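PDB 7AJ0: arylsulfatase from Pseudoalteromonas sp. MB47, which probably removes sulfate groups by hydrolysis from fucoidan, a sulfated polysaccharide, acting as a calcium-binding sulfatase. Local coordinates for residues L86-P100 against G346-Y360. Residues are numbered along the deposited sequence; the frame is centred on the assembly and turned at random.
Sequences LANEGLRLTSMYSQP and GTTWEGGVRIPGIAY
Arg-354 is nearly fully extended (chi1 -161°, the later torsions near 180°), which carries its guanidinium to the corner at Thr-94, while Tyr-97, chi1 -80°, lays its ring beside the same arginine's CB and sends its hydroxyl to Glu-350. Arg-354 grips Thr-94 O side-on: NE lies 2.8 Å from it in the carbonyl plane, whereas NH2, also 2.8 Å from Thr-94 O, stands above that plane. The length of arginine and its several N-H groups suit this place, since it reaches this carbonyl and, through NH2, Ala-75 O of a neighbouring subunit. An alanine here would be likely to leave Thr-94 O without either of its two arginine donors and cost the subunit interface a bond. Tyr-97 OH donates to Glu-350 OE1 at 2.6 Å, on the syn side, with ring and carboxylate planes 72° apart; Lys-438 pairs with the other carboxylate oxygen. Water 2 bridges the corner, donating hydrogen bonds to Leu-93 O and Ile-355 O and accepting from Met-96 N at 2.7 Å. Glycine suits position 357, since a CB would run into Met-96 CG. At the far end Leu-86 CD2 sits over the Tyr-360 ring, 4.0 Å from its centroid, a CH-pi contact, and the ring's flat face suits this methyl. Ile-358, branched at CB, packs against Ala-87, with CG2 3.6 Å from Ala-87 CA. Leu-91 and Ala-359 form a hydrogen-bonded antiparallel pair, Leu-91 N to Ala-359 O being 2.8 Å; beyond the corner, Ile-355 N bonds to Met-96 O. Strand 354-360 thus lies between 91-97 and 318-324, joining the antiparallel pair 91-97/354-360 to the parallel strands through 318-324 in the mixed sheet at the heart of the alkaline phosphatase-like sulfatase fold, with Ser-98 leading toward the calcium site.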
# COMPACT_ATOMS: atom_id res chain seq x y z
N LEU A 86 -33.44 27.70 -3.71
CA LEU A 86 -34.40 26.68 -3.30
C LEU A 86 -34.10 26.19 -1.89
O LEU A 86 -35.02 26.04 -1.07
CB LEU A 86 -34.37 25.50 -4.27
CG LEU A 86 -35.14 25.59 -5.58
CD1 LEU A 86 -35.00 24.28 -6.37
CD2 LEU A 86 -36.61 25.90 -5.35
N ALA A 87 -32.83 25.95 -1.58
CA ALA A 87 -32.46 25.42 -0.27
C ALA A 87 -32.64 26.47 0.82
O ALA A 87 -33.19 26.18 1.89
CB ALA A 87 -31.02 24.91 -0.29
N ASN A 88 -32.18 27.70 0.57
CA ASN A 88 -32.23 28.72 1.61
C ASN A 88 -33.66 29.19 1.88
O ASN A 88 -33.97 29.62 2.99
CB ASN A 88 -31.35 29.91 1.22
CG ASN A 88 -29.87 29.56 1.22
OD1 ASN A 88 -29.43 28.68 1.95
ND2 ASN A 88 -29.10 30.27 0.40
N GLU A 89 -34.53 29.12 0.88
CA GLU A 89 -35.94 29.43 1.06
C GLU A 89 -36.78 28.19 1.32
O GLU A 89 -38.01 28.25 1.29
CB GLU A 89 -36.47 30.17 -0.18
CG GLU A 89 -35.89 31.56 -0.31
CD GLU A 89 -36.06 32.14 -1.70
OE1 GLU A 89 -36.76 31.52 -2.53
OE2 GLU A 89 -35.48 33.21 -1.96
N GLY A 90 -36.13 27.06 1.59
CA GLY A 90 -36.83 25.82 1.89
C GLY A 90 -36.05 24.99 2.88
O GLY A 90 -35.44 25.53 3.81
N LEU A 91 -36.06 23.68 2.67
CA LEU A 91 -35.45 22.72 3.60
C LEU A 91 -34.32 22.00 2.89
O LEU A 91 -34.52 21.41 1.82
CB LEU A 91 -36.50 21.73 4.10
CG LEU A 91 -36.04 20.46 4.81
CD1 LEU A 91 -35.30 20.79 6.09
CD2 LEU A 91 -37.23 19.55 5.09
N ARG A 92 -33.13 22.04 3.48
CA ARG A 92 -31.97 21.34 2.96
C ARG A 92 -31.72 20.10 3.82
O ARG A 92 -31.51 20.21 5.03
CB ARG A 92 -30.73 22.24 2.95
CG ARG A 92 -29.49 21.55 2.42
CD ARG A 92 -28.41 22.55 2.05
NE ARG A 92 -27.88 23.27 3.21
CZ ARG A 92 -26.88 22.83 3.97
NH1 ARG A 92 -26.30 21.67 3.70
NH2 ARG A 92 -26.46 23.55 5.00
N LEU A 93 -31.77 18.93 3.19
CA LEU A 93 -31.56 17.66 3.87
C LEU A 93 -30.10 17.24 3.70
O LEU A 93 -29.60 17.14 2.58
CB LEU A 93 -32.48 16.58 3.30
CG LEU A 93 -33.98 16.83 3.49
CD1 LEU A 93 -34.78 15.75 2.78
CD2 LEU A 93 -34.34 16.87 4.96
N THR A 94 -29.42 17.01 4.82
CA THR A 94 -28.01 16.64 4.81
C THR A 94 -27.78 15.15 4.97
O THR A 94 -26.62 14.71 4.92
CB THR A 94 -27.26 17.40 5.92
OG1 THR A 94 -27.92 17.21 7.18
CG2 THR A 94 -27.20 18.88 5.61
N SER A 95 -28.83 14.35 5.16
CA SER A 95 -28.73 12.90 5.25
C SER A 95 -29.76 12.23 4.35
O SER A 95 -30.55 11.38 4.76
CB SER A 95 -28.88 12.42 6.70
OG SER A 95 -27.67 12.62 7.42
N MET A 96 -29.77 12.65 3.09
CA MET A 96 -30.60 12.04 2.05
C MET A 96 -29.80 10.97 1.34
O MET A 96 -28.61 11.15 1.06
CB MET A 96 -31.07 13.11 1.07
CG MET A 96 -31.86 12.60 -0.12
SD MET A 96 -33.47 11.94 0.29
CE MET A 96 -34.26 12.09 -1.31
N TYR A 97 -30.44 9.84 1.05
CA TYR A 97 -29.74 8.66 0.58
C TYR A 97 -30.36 8.11 -0.70
O TYR A 97 -31.58 8.14 -0.88
CB TYR A 97 -29.71 7.56 1.66
CG TYR A 97 -28.66 7.81 2.70
CD1 TYR A 97 -27.34 7.43 2.48
CD2 TYR A 97 -28.97 8.44 3.89
CE1 TYR A 97 -26.37 7.67 3.43
CE2 TYR A 97 -28.01 8.69 4.84
CZ TYR A 97 -26.70 8.30 4.61
OH TYR A 97 -25.74 8.54 5.55
N SER A 98 -29.49 7.60 -1.57
CA SER A 98 -29.89 6.98 -2.83
C SER A 98 -29.31 5.58 -2.91
O SER A 98 -28.72 5.09 -1.94
CB SER A 98 -29.42 7.82 -4.01
OG SER A 98 -28.00 7.81 -4.09
N GLN A 99 -29.45 4.93 -4.05
CA GLN A 99 -28.72 3.70 -4.34
C GLN A 99 -27.38 4.03 -4.97
O GLN A 99 -27.13 5.17 -5.38
CB GLN A 99 -29.56 2.81 -5.25
CG GLN A 99 -30.96 2.55 -4.72
CD GLN A 99 -30.95 1.88 -3.36
OE1 GLN A 99 -30.42 0.78 -3.20
NE2 GLN A 99 -31.52 2.56 -2.37
N PRO A 100 -26.47 3.06 -5.07
CA PRO A 100 -25.12 3.37 -5.56
C PRO A 100 -25.01 3.57 -7.07
O PRO A 100 -23.96 4.06 -7.52
CB PRO A 100 -24.29 2.15 -5.11
CG PRO A 100 -25.12 1.46 -4.08
CD PRO A 100 -26.54 1.71 -4.49
N GLY A 346 -21.07 3.69 -7.51
CA GLY A 346 -20.66 2.31 -7.60
C GLY A 346 -20.18 1.69 -6.30
O GLY A 346 -19.69 0.55 -6.32
N THR A 347 -20.29 2.40 -5.19
CA THR A 347 -19.91 1.86 -3.89
C THR A 347 -20.92 2.33 -2.85
O THR A 347 -21.62 3.33 -3.05
CB THR A 347 -18.50 2.31 -3.47
OG1 THR A 347 -18.50 3.71 -3.18
CG2 THR A 347 -17.49 2.02 -4.58
N THR A 348 -20.98 1.61 -1.74
CA THR A 348 -21.81 2.00 -0.61
C THR A 348 -21.03 2.76 0.45
O THR A 348 -21.45 2.81 1.61
CB THR A 348 -22.49 0.77 0.00
OG1 THR A 348 -21.52 -0.28 0.17
CG2 THR A 348 -23.62 0.29 -0.89
N TRP A 349 -19.89 3.35 0.08
CA TRP A 349 -19.36 4.44 0.88
C TRP A 349 -20.34 5.61 0.82
O TRP A 349 -21.20 5.69 -0.05
CB TRP A 349 -17.99 4.88 0.36
CG TRP A 349 -16.91 3.86 0.53
CD1 TRP A 349 -16.20 3.25 -0.46
CD2 TRP A 349 -16.40 3.34 1.77
NE1 TRP A 349 -15.28 2.38 0.08
CE2 TRP A 349 -15.39 2.41 1.44
CE3 TRP A 349 -16.70 3.56 3.11
CZ2 TRP A 349 -14.68 1.71 2.42
CZ3 TRP A 349 -16.00 2.87 4.07
CH2 TRP A 349 -15.00 1.95 3.72
N GLU A 350 -20.20 6.53 1.78
CA GLU A 350 -21.12 7.67 1.81
C GLU A 350 -21.05 8.47 0.51
O GLU A 350 -22.06 9.03 0.08
CB GLU A 350 -20.81 8.55 3.01
CG GLU A 350 -21.14 7.89 4.34
CD GLU A 350 -22.62 7.65 4.50
OE1 GLU A 350 -23.38 8.64 4.48
OE2 GLU A 350 -23.03 6.48 4.65
N GLY A 351 -19.88 8.51 -0.13
CA GLY A 351 -19.76 9.24 -1.38
C GLY A 351 -20.69 8.75 -2.46
O GLY A 351 -21.08 9.51 -3.35
N GLY A 352 -21.08 7.48 -2.40
CA GLY A 352 -21.91 6.91 -3.44
C GLY A 352 -23.40 7.05 -3.21
O GLY A 352 -24.17 7.10 -4.18
N VAL A 353 -23.82 7.15 -1.95
CA VAL A 353 -25.24 7.06 -1.62
C VAL A 353 -25.75 8.30 -0.90
O VAL A 353 -26.95 8.59 -0.96
CB VAL A 353 -25.50 5.80 -0.76
CG1 VAL A 353 -25.28 4.54 -1.58
CG2 VAL A 353 -24.61 5.80 0.47
N ARG A 354 -24.87 9.03 -0.23
CA ARG A 354 -25.28 10.26 0.46
C ARG A 354 -25.31 11.40 -0.55
O ARG A 354 -24.26 11.85 -1.02
CB ARG A 354 -24.35 10.57 1.62
CG ARG A 354 -24.96 11.53 2.63
CD ARG A 354 -24.03 11.76 3.81
NE ARG A 354 -24.58 12.74 4.75
CZ ARG A 354 -23.99 13.08 5.89
NH1 ARG A 354 -22.84 12.52 6.24
NH2 ARG A 354 -24.56 13.98 6.68
N ILE A 355 -26.51 11.88 -0.87
CA ILE A 355 -26.72 12.72 -2.05
C ILE A 355 -27.43 14.00 -1.63
O ILE A 355 -28.05 14.06 -0.56
CB ILE A 355 -27.55 11.98 -3.13
CG1 ILE A 355 -28.78 11.34 -2.47
CG2 ILE A 355 -26.71 10.92 -3.82
CD1 ILE A 355 -30.06 11.57 -3.22
N PRO A 356 -27.37 15.03 -2.47
CA PRO A 356 -28.10 16.27 -2.16
C PRO A 356 -29.60 16.04 -2.16
O PRO A 356 -30.13 15.22 -2.92
CB PRO A 356 -27.69 17.22 -3.29
CG PRO A 356 -26.53 16.57 -3.98
CD PRO A 356 -26.69 15.10 -3.78
N GLY A 357 -30.28 16.78 -1.30
CA GLY A 357 -31.73 16.69 -1.21
C GLY A 357 -32.36 17.96 -0.68
O GLY A 357 -32.12 18.35 0.47
N ILE A 358 -33.17 18.62 -1.50
CA ILE A 358 -33.77 19.90 -1.15
C ILE A 358 -35.28 19.79 -1.35
O ILE A 358 -35.74 19.32 -2.39
CB ILE A 358 -33.21 21.06 -1.99
CG1 ILE A 358 -31.70 21.17 -1.79
CG2 ILE A 358 -33.90 22.37 -1.62
CD1 ILE A 358 -31.00 21.95 -2.89
N ALA A 359 -36.04 20.23 -0.35
CA ALA A 359 -37.49 20.29 -0.42
C ALA A 359 -37.91 21.75 -0.32
O ALA A 359 -37.57 22.43 0.66
CB ALA A 359 -38.13 19.46 0.69
N TYR A 360 -38.63 22.23 -1.33
CA TYR A 360 -39.13 23.60 -1.37
C TYR A 360 -40.63 23.57 -1.61
O TYR A 360 -41.10 22.90 -2.54
CB TYR A 360 -38.42 24.41 -2.46
CG TYR A 360 -38.98 25.81 -2.65
CD1 TYR A 360 -38.52 26.86 -1.87
CD2 TYR A 360 -39.96 26.06 -3.60
CE1 TYR A 360 -39.02 28.14 -2.04
CE2 TYR A 360 -40.47 27.33 -3.77
CZ TYR A 360 -40.00 28.37 -2.99
OH TYR A 360 -40.50 29.64 -3.15
O HOH W 1 -39.76 31.59 -1.18
O HOH W 2 -28.23 14.61 1.95